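Local coordinates for protein carbonic anhydrase (Unidentified, PDB 3R1W) that probably catalyses the reversible hydration of carbon dioxide to bicarbonate, as a trimeric gamma-class carbonic anhydrase built on a left-handed parallel beta-helix, at residues S45-A50 with S66-S71; D92-G97 with V111-K116; Y86-G91 with H103-G108. One frame throughout, in Å; residues are numbered along the deposited sequence.

Interaction 1: residues S45-A50 with S66-S71; sequences SVWPLA and SVQDGS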
loop_
_atom_site.group_PDB
_atom_site.type_symbol
_atom_site.label_atom_id
_atom_site.label_comp_id
_atom_site.label_asym_id
_atom_site.label_seq_id
_atom_site.Cartn_x
_atom_site.Cartn_y
_atom_site.Cartn_z
ATOM N N SER B 45 1.036 1.317 -18.754
ATOM C CA SER B 45 1.460 2.412 -17.896
ATOM C C SER B 45 1.620 1.900 -16.481
ATOM O O SER B 45 0.772 1.176 -15.974
ATOM C CB SER B 45 0.439 3.550 -17.935
ATOM O OG SER B 45 -0.857 3.129 -17.556
ATOM N N VAL B 46 2.728 2.274 -15.857
ATOM C CA VAL B 46 3.008 1.861 -14.497
ATOM C C VAL B 46 3.248 3.126 -13.701
ATOM O O VAL B 46 4.136 3.910 -14.017
ATOM C CB VAL B 46 4.225 0.937 -14.419
ATOM C CG1 VAL B 46 4.442 0.495 -12.975
ATOM C CG2 VAL B 46 4.021 -0.290 -15.322
ATOM N N TRP B 47 2.437 3.301 -12.665
ATOM C CA TRP B 47 2.248 4.589 -12.005
ATOM C C TRP B 47 3.083 4.708 -10.730
ATOM O O TRP B 47 3.738 3.745 -10.331
ATOM C CB TRP B 47 0.747 4.787 -11.769
ATOM C CG TRP B 47 0.063 4.877 -13.093
ATOM C CD1 TRP B 47 -0.430 3.833 -13.845
ATOM C CD2 TRP B 47 -0.129 6.059 -13.876
ATOM N NE1 TRP B 47 -0.943 4.308 -15.030
ATOM C CE2 TRP B 47 -0.770 5.669 -15.073
ATOM C CE3 TRP B 47 0.165 7.416 -13.673
ATOM C CZ2 TRP B 47 -1.125 6.588 -16.060
ATOM C CZ3 TRP B 47 -0.184 8.324 -14.651
ATOM C CH2 TRP B 47 -0.830 7.907 -15.830
ATOM N N PRO B 48 3.107 5.907 -10.116
ATOM C CA PRO B 48 4.071 6.084 -9.027
ATOM C C PRO B 48 4.021 5.025 -7.942
ATOM O O PRO B 48 2.951 4.628 -7.468
ATOM C CB PRO B 48 3.701 7.460 -8.459
ATOM C CG PRO B 48 3.216 8.207 -9.659
ATOM C CD PRO B 48 2.438 7.176 -10.462
ATOM N N LEU B 49 5.208 4.570 -7.555
ATOM C CA LEU B 49 5.384 3.695 -6.399
ATOM C C LEU B 49 4.692 2.334 -6.543
ATOM O O LEU B 49 4.279 1.740 -5.543
ATOM C CB LEU B 49 4.948 4.406 -5.115
ATOM C CG LEU B 49 5.614 5.773 -4.895
ATOM C CD1 LEU B 49 5.163 6.412 -3.578
ATOM C CD2 LEU B 49 7.134 5.650 -4.930
ATOM N N ALA B 50 4.565 1.850 -7.779
ATOM C CA ALA B 50 4.142 0.470 -8.025
ATOM C C ALA B 50 5.358 -0.456 -8.129
ATOM O O ALA B 50 6.447 -0.028 -8.532
ATOM C CB ALA B 50 3.298 0.370 -9.288
ATOM N N SER B 66 -3.019 -0.638 -17.267
ATOM C CA SER B 66 -2.416 0.241 -16.275
ATOM C C SER B 66 -2.184 -0.520 -14.983
ATOM O O SER B 66 -2.978 -1.385 -14.605
ATOM C CB SER B 66 -3.270 1.490 -16.023
ATOM O OG SER B 66 -4.532 1.174 -15.465
ATOM N N VAL B 67 -1.071 -0.208 -14.337
ATOM C CA VAL B 67 -0.740 -0.733 -13.023
ATOM C C VAL B 67 -0.617 0.492 -12.129
ATOM O O VAL B 67 0.389 1.184 -12.166
ATOM C CB VAL B 67 0.601 -1.488 -13.048
ATOM C CG1 VAL B 67 0.949 -2.017 -11.653
ATOM C CG2 VAL B 67 0.540 -2.630 -14.064
ATOM N N GLN B 68 -1.651 0.771 -11.343
ATOM C CA GLN B 68 -1.741 2.065 -10.668
ATOM C C GLN B 68 -0.989 2.188 -9.340
ATOM O O GLN B 68 -0.445 1.214 -8.807
ATOM C CB GLN B 68 -3.204 2.498 -10.532
ATOM C CG GLN B 68 -3.840 2.717 -11.902
ATOM C CD GLN B 68 -5.323 3.006 -11.821
ATOM O OE1 GLN B 68 -5.862 3.252 -10.740
ATOM N NE2 GLN B 68 -5.995 2.963 -12.967
ATOM N N ASP B 69 -0.967 3.416 -8.835
ATOM C CA ASP B 69 -0.065 3.841 -7.766
ATOM C C ASP B 69 -0.070 2.881 -6.593
ATOM O O ASP B 69 -1.128 2.565 -6.056
ATOM C CB ASP B 69 -0.490 5.226 -7.258
ATOM C CG ASP B 69 -0.965 6.145 -8.387
ATOM O OD1 ASP B 69 -2.015 5.843 -9.000
ATOM O OD2 ASP B 69 -0.306 7.176 -8.646
ATOM N N GLY B 70 1.114 2.425 -6.189
ATOM C CA GLY B 70 1.214 1.649 -4.971
ATOM C C GLY B 70 0.823 0.188 -5.118
ATOM O O GLY B 70 0.826 -0.541 -4.130
ATOM N N SER B 71 0.509 -0.250 -6.337
ATOM C CA SER B 71 0.195 -1.667 -6.565
ATOM C C SER B 71 1.453 -2.515 -6.431
ATOM O O SER B 71 2.567 -2.036 -6.670
ATOM C CB SER B 71 -0.423 -1.885 -7.955
ATOM O OG SER B 71 -1.682 -1.239 -8.076
#
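On one face of a left-handed beta-helix of hexapeptide repeats, Ser45 and Val46 pair in parallel with Ser66 and Val67 of the next coil, and each strand runs into a type II turn. Val67 N donates to Ser45 O (2.8 Å) and Trp47 N to Val67 O (3.0 Å), both fairly straight. The valines turn to the inside, where the small Ala50 lets its CB settle 4.1 Å from Val67 CG1. The serines lie on the other side, with Ser45 OG 3.3 Å from Ser66 CB. Trp47, its CG beside the backbone N (chi1 -65°), lays an indole edge along the coil of 66-71: CD1 comes 3.2 Å from Val67 O, while NE1 donates to Ser45 OG (2.8 Å) in a bent bond, with OG lying out of the indole plane. At the corner Pro48 and Asp69 point the same way, OD2 of Asp69 resting 3.3 Å from CD of Pro48. Gly70, with a positive phi that glycine adopts easily, gives a weak bond from its N to Pro48 O. Asp69 OD1 is hydrogen-bonded to His98 ND1 and salt-bridged to Arg53 of the second subunit, so the corner binds coil to trimer interface. Asp69 N is buried without a partner in the model, whereas its carboxylate is well bonded.

Interaction 2: residues D92-G97 with V111-K116; sequences DDVTIG and VLIGMK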
loop_
_atom_site.group_PDB
_atom_site.type_symbol
_atom_site.label_atom_id
_atom_site.label_comp_id
_atom_site.label_asym_id
_atom_site.label_seq_id
_atom_site.Cartn_x
_atom_site.Cartn_y
_atom_site.Cartn_z
ATOM N N ASP B 92 -4.994 -7.511 -22.121
ATOM C CA ASP B 92 -5.082 -6.148 -22.657
ATOM C C ASP B 92 -6.244 -5.369 -22.044
ATOM O O ASP B 92 -7.239 -5.957 -21.628
ATOM C CB ASP B 92 -5.333 -6.166 -24.171
ATOM C CG ASP B 92 -4.443 -7.135 -24.919
ATOM O OD1 ASP B 92 -3.257 -7.279 -24.566
ATOM O OD2 ASP B 92 -4.940 -7.747 -25.891
ATOM N N ASP B 93 -6.123 -4.044 -22.020
ATOM C CA ASP B 93 -7.212 -3.184 -21.566
ATOM C C ASP B 93 -7.631 -3.540 -20.150
ATOM O O ASP B 93 -8.809 -3.539 -19.817
ATOM C CB ASP B 93 -8.414 -3.287 -22.507
ATOM C CG ASP B 93 -8.112 -2.755 -23.900
ATOM O OD1 ASP B 93 -7.589 -1.623 -24.023
ATOM O OD2 ASP B 93 -8.394 -3.476 -24.874
ATOM N N VAL B 94 -6.653 -3.869 -19.318
ATOM C CA VAL B 94 -6.924 -4.160 -17.920
ATOM C C VAL B 94 -6.574 -2.926 -17.094
ATOM O O VAL B 94 -5.525 -2.320 -17.280
ATOM C CB VAL B 94 -6.123 -5.398 -17.440
ATOM C CG1 VAL B 94 -6.277 -5.592 -15.928
ATOM C CG2 VAL B 94 -6.576 -6.645 -18.203
ATOM N N THR B 95 -7.477 -2.531 -16.205
ATOM C CA THR B 95 -7.211 -1.392 -15.335
ATOM C C THR B 95 -6.956 -1.917 -13.920
ATOM O O THR B 95 -7.868 -2.413 -13.261
ATOM C CB THR B 95 -8.382 -0.396 -15.339
ATOM O OG1 THR B 95 -8.627 0.052 -16.679
ATOM C CG2 THR B 95 -8.059 0.819 -14.455
ATOM N N ILE B 96 -5.712 -1.829 -13.462
ATOM C CA ILE B 96 -5.374 -2.313 -12.128
ATOM C C ILE B 96 -5.349 -1.117 -11.180
ATOM O O ILE B 96 -4.462 -0.270 -11.258
ATOM C CB ILE B 96 -4.030 -3.078 -12.138
ATOM C CG1 ILE B 96 -4.113 -4.266 -13.109
ATOM C CG2 ILE B 96 -3.660 -3.569 -10.731
ATOM C CD1 ILE B 96 -2.754 -4.841 -13.477
ATOM N N GLY B 97 -6.351 -1.046 -10.305
ATOM C CA GLY B 97 -6.545 0.097 -9.426
ATOM C C GLY B 97 -5.435 0.314 -8.408
ATOM O O GLY B 97 -4.631 -0.585 -8.150
ATOM N N VAL B 111 -10.748 -5.839 -18.204
ATOM C CA VAL B 111 -11.045 -6.189 -16.823
ATOM C C VAL B 111 -10.766 -4.974 -15.937
ATOM O O VAL B 111 -9.780 -4.263 -16.147
ATOM C CB VAL B 111 -10.175 -7.386 -16.366
ATOM C CG1 VAL B 111 -10.322 -7.631 -14.880
ATOM C CG2 VAL B 111 -10.544 -8.649 -17.158
ATOM N N LEU B 112 -11.651 -4.735 -14.970
ATOM C CA LEU B 112 -11.476 -3.683 -13.978
ATOM C C LEU B 112 -11.115 -4.318 -12.651
ATOM O O LEU B 112 -11.927 -5.036 -12.068
ATOM C CB LEU B 112 -12.784 -2.913 -13.796
ATOM C CG LEU B 112 -12.874 -1.426 -14.113
ATOM C CD1 LEU B 112 -14.252 -0.910 -13.708
ATOM C CD2 LEU B 112 -11.781 -0.647 -13.397
ATOM N N ILE B 113 -9.909 -4.056 -12.162
ATOM C CA ILE B 113 -9.536 -4.516 -10.828
ATOM C C ILE B 113 -9.570 -3.314 -9.885
ATOM O O ILE B 113 -8.773 -2.396 -10.022
ATOM C CB ILE B 113 -8.156 -5.204 -10.831
ATOM C CG1 ILE B 113 -8.232 -6.513 -11.628
ATOM C CG2 ILE B 113 -7.691 -5.506 -9.400
ATOM C CD1 ILE B 113 -6.951 -6.894 -12.263
ATOM N N GLY B 114 -10.522 -3.309 -8.952
ATOM C CA GLY B 114 -10.722 -2.162 -8.079
ATOM C C GLY B 114 -9.533 -1.851 -7.196
ATOM O O GLY B 114 -8.721 -2.726 -6.878
ATOM N N MET B 115 -9.428 -0.597 -6.777
ATOM C CA MET B 115 -8.331 -0.221 -5.894
ATOM C C MET B 115 -8.376 -1.041 -4.606
ATOM O O MET B 115 -9.446 -1.339 -4.076
ATOM C CB MET B 115 -8.348 1.282 -5.593
ATOM C CG MET B 115 -9.686 1.808 -5.147
ATOM S SD MET B 115 -9.737 3.625 -5.074
ATOM C CE MET B 115 -11.452 3.778 -4.565
ATOM N N LYS B 116 -7.199 -1.431 -4.132
ATOM C CA LYS B 116 -7.065 -2.103 -2.854
ATOM C C LYS B 116 -7.585 -3.539 -2.886
ATOM O O LYS B 116 -7.706 -4.178 -1.839
ATOM C CB LYS B 116 -7.819 -1.306 -1.789
ATOM C CG LYS B 116 -7.394 -1.579 -0.381
ATOM C CD LYS B 116 -6.126 -0.844 -0.086
ATOM C CE LYS B 116 -6.293 0.096 1.100
ATOM N NZ LYS B 116 -4.956 0.626 1.484
#
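Val94 and Ile96 meet Val111 and Ile113 on the close-packed inner side of this contact, whereas Thr95 and Leu112 stand on the outer, partly exposed side. The inner side is all branched aliphatic carbon, which suits the dry interior of the coil. Ile113 is central to it: its CG1 lies beside the backbone N (chi1 -67°), and the chain beyond carries CD1 in between two neighbours, 3.9 Å from Val94 CG1 and 4.0 Å from Ile96 CG1. Val94 comes across Ile113 at an angle, while Ile96 runs beside it, and the CG2 branch of Val94 touches CB of Val111 at 4.1 Å. Ile107 of strand 106-107 reaches both Val94 and Ile113 from within. Such in-register stacking of like residues on successive coils is characteristic of parallel beta-helices, here the left-handed hexapeptide-repeat kind, and the two strands are parallel to within 2°. Their backbones are joined by Thr95 N to Val111 O (2.9 Å), Ile113 N to Thr95 O (2.8 Å) and Gly97 N to Ile113 O (2.8 Å); at the beginning, Val111 N to Asp93 O is long and weak. Outside, the pair meets through CD2 of Leu112, which leans over to Thr95 CB, 3.9 Å away, and its CG2. An apolar Leu112 suits this place, since helix 162-184 lays Phe167 and Phe168 against it, and Thr95 suits a boundary that is neither core nor open surface. Past the strands the chains draw together at Gly97, whose lack of a side chain allows its CA to lie 4.0 Å from that of Met115. Beyond that point Met115 and Lys116 turn to the subunit interface, where Met115 packs on Met118 of the second subunit.

Interaction 3: residues Y86-G91 with H103-G108; sequences YPLIIG and HGCTIG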
loop_
_atom_site.group_PDB
_atom_site.type_symbol
_atom_site.label_atom_id
_atom_site.label_comp_id
_atom_site.label_asym_id
_atom_site.label_seq_id
_atom_site.Cartn_x
_atom_site.Cartn_y
_atom_site.Cartn_z
ATOM N N TYR B 86 3.642 -20.193 -9.546
ATOM C CA TYR B 86 2.541 -19.440 -10.142
ATOM C C TYR B 86 3.089 -18.171 -10.776
ATOM O O TYR B 86 3.577 -17.277 -10.075
ATOM C CB TYR B 86 1.495 -19.069 -9.086
ATOM C CG TYR B 86 0.726 -20.244 -8.530
ATOM C CD1 TYR B 86 -0.347 -20.784 -9.223
ATOM C CD2 TYR B 86 1.066 -20.806 -7.306
ATOM C CE1 TYR B 86 -1.060 -21.859 -8.718
ATOM C CE2 TYR B 86 0.358 -21.882 -6.791
ATOM C CZ TYR B 86 -0.701 -22.405 -7.504
ATOM O OH TYR B 86 -1.404 -23.477 -6.999
ATOM N N PRO B 87 3.033 -18.089 -12.111
ATOM C CA PRO B 87 3.440 -16.860 -12.789
ATOM C C PRO B 87 2.278 -15.878 -12.759
ATOM O O PRO B 87 1.210 -16.216 -12.245
ATOM C CB PRO B 87 3.683 -17.333 -14.215
ATOM C CG PRO B 87 2.677 -18.440 -14.389
ATOM C CD PRO B 87 2.597 -19.130 -13.064
ATOM N N LEU B 88 2.489 -14.688 -13.306
ATOM C CA LEU B 88 1.452 -13.667 -13.346
ATOM C C LEU B 88 1.197 -13.282 -14.796
ATOM O O LEU B 88 2.090 -12.780 -15.481
ATOM C CB LEU B 88 1.897 -12.444 -12.537
ATOM C CG LEU B 88 0.974 -11.228 -12.499
ATOM C CD1 LEU B 88 -0.392 -11.611 -11.966
ATOM C CD2 LEU B 88 1.623 -10.154 -11.631
ATOM N N ILE B 89 -0.028 -13.514 -15.260
ATOM C CA ILE B 89 -0.378 -13.283 -16.655
ATOM C C ILE B 89 -1.555 -12.319 -16.698
ATOM O O ILE B 89 -2.584 -12.586 -16.083
ATOM C CB ILE B 89 -0.790 -14.598 -17.340
ATOM C CG1 ILE B 89 0.361 -15.608 -17.271
ATOM C CG2 ILE B 89 -1.201 -14.345 -18.791
ATOM C CD1 ILE B 89 1.600 -15.152 -18.012
ATOM N N ILE B 90 -1.386 -11.199 -17.400
ATOM C CA ILE B 90 -2.413 -10.157 -17.465
ATOM C C ILE B 90 -2.660 -9.729 -18.910
ATOM O O ILE B 90 -1.720 -9.500 -19.654
ATOM C CB ILE B 90 -1.998 -8.918 -16.625
ATOM C CG1 ILE B 90 -1.826 -9.307 -15.157
ATOM C CG2 ILE B 90 -3.053 -7.822 -16.738
ATOM C CD1 ILE B 90 -1.076 -8.259 -14.323
ATOM N N GLY B 91 -3.923 -9.615 -19.319
ATOM C CA GLY B 91 -4.215 -9.329 -20.719
ATOM C C GLY B 91 -4.215 -7.855 -21.093
ATOM O O GLY B 91 -3.522 -7.053 -20.465
ATOM N N HIS B 103 -1.043 -11.531 -7.125
ATOM C CA HIS B 103 -0.058 -12.560 -6.818
ATOM C C HIS B 103 -0.367 -13.845 -7.577
ATOM O O HIS B 103 -1.369 -14.495 -7.316
ATOM C CB HIS B 103 -0.033 -12.840 -5.311
ATOM C CG HIS B 103 1.304 -13.272 -4.803
ATOM N ND1 HIS B 103 1.783 -14.556 -4.958
ATOM C CD2 HIS B 103 2.271 -12.588 -4.143
ATOM C CE1 HIS B 103 2.983 -14.646 -4.415
ATOM N NE2 HIS B 103 3.303 -13.465 -3.915
ATOM N N GLY B 104 0.489 -14.183 -8.535
ATOM C CA GLY B 104 0.447 -15.493 -9.167
ATOM C C GLY B 104 -0.849 -15.853 -9.859
ATOM O O GLY B 104 -1.193 -17.036 -9.955
ATOM N N CYS B 105 -1.551 -14.848 -10.372
ATOM C CA CYS B 105 -2.874 -15.076 -10.943
ATOM C C CYS B 105 -2.905 -14.900 -12.457
ATOM O O CYS B 105 -1.907 -14.532 -13.083
ATOM C CB CYS B 105 -3.909 -14.157 -10.274
ATOM S SG CYS B 105 -3.468 -12.392 -10.292
ATOM N N THR B 106 -4.063 -15.177 -13.046
ATOM C CA THR B 106 -4.257 -14.961 -14.462
ATOM C C THR B 106 -5.447 -14.033 -14.654
ATOM O O THR B 106 -6.493 -14.222 -14.035
ATOM C CB THR B 106 -4.498 -16.293 -15.196
ATOM O OG1 THR B 106 -3.329 -17.110 -15.074
ATOM C CG2 THR B 106 -4.758 -16.056 -16.671
ATOM N N ILE B 107 -5.264 -13.017 -15.491
ATOM C CA ILE B 107 -6.308 -12.024 -15.742
ATOM C C ILE B 107 -6.474 -11.834 -17.240
ATOM O O ILE B 107 -5.491 -11.627 -17.958
ATOM C CB ILE B 107 -5.969 -10.659 -15.083
ATOM C CG1 ILE B 107 -5.923 -10.800 -13.558
ATOM C CG2 ILE B 107 -7.001 -9.598 -15.486
ATOM C CD1 ILE B 107 -5.175 -9.690 -12.859
ATOM N N GLY B 108 -7.715 -11.904 -17.719
ATOM C CA GLY B 108 -7.984 -11.822 -19.145
ATOM C C GLY B 108 -7.947 -10.409 -19.702
ATOM O O GLY B 108 -7.206 -9.560 -19.207
#
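The backbones of 86-91 and 104-108 run the same way, their end-to-end directions 24° apart, and they join as parallel strands where Ile89 and Ile90 face Thr106 and Ile107. This is the pairing of strands on successive coils of the left-handed beta-helix, on a different sheet from that of strand 94-96. Ile89 takes part at both ends: its N donates to Cys105 O (3.1 Å, N-H...O 170°), and its O accepts from Ile107 N (2.8 Å). Beyond the strands the pairing weakens, for Gly91 N divides its hydrogen between Ile107 O and Gly108 O in two bent, weak bonds. At the other end Gly104 turns with a positive phi, comfortable for glycine, and having no side chain it admits CB of Tyr86 to 3.5 Å from its carbonyl oxygen; the Tyr86 ring itself leads away from the contact. The side chains then alternate. Ile89 and Thr106 lie on the outer side, partly exposed, where a beta-branched residue keeps the extended backbone and the hydroxyl of Thr106 tolerates solvent. Ile90 and Ile107 fill the interior side by side, CG1 of the first 4.1 Å from CD1 of the second, and both also touch Leu102 of strand 101-103. Leu88 and Cys105 form the remaining inner contact. With CG of Leu88 opposite its backbone N (chi1 177°), one methyl is carried across to the next coil. The short cysteine side chain, with its weakly polar, polarisable sulfur, is an easy neighbour for it: CD1 of Leu88 lies 3.6 Å from SG of Cys105 and 3.5 Å from the carbonyl oxygen of the same cysteine.

How the interactions relate
From the N terminus, interaction 1 comes first and closes a loop of 15 residues between 45-50 and 66-71 before either of the others opens. Interaction 3 begins at 86-91 and interaction 2 at 92-97; each closes one coil later, at 103-108 and 111-116, so these two cross, their segments alternating along the chain. Interactions 1 and 2 share a sheet, strand 66-67 lying next to strand 94-96, with probable backbone hydrogen bonds between them. Interaction 3 belongs to another sheet, and meets interaction 2 inside the beta-helix through Ile107 and Ile113. Interactions 1 and 3 do not touch. Together they fasten successive coils on two faces of the beta-helix, while interactions 1 and 2 both reach the second subunit.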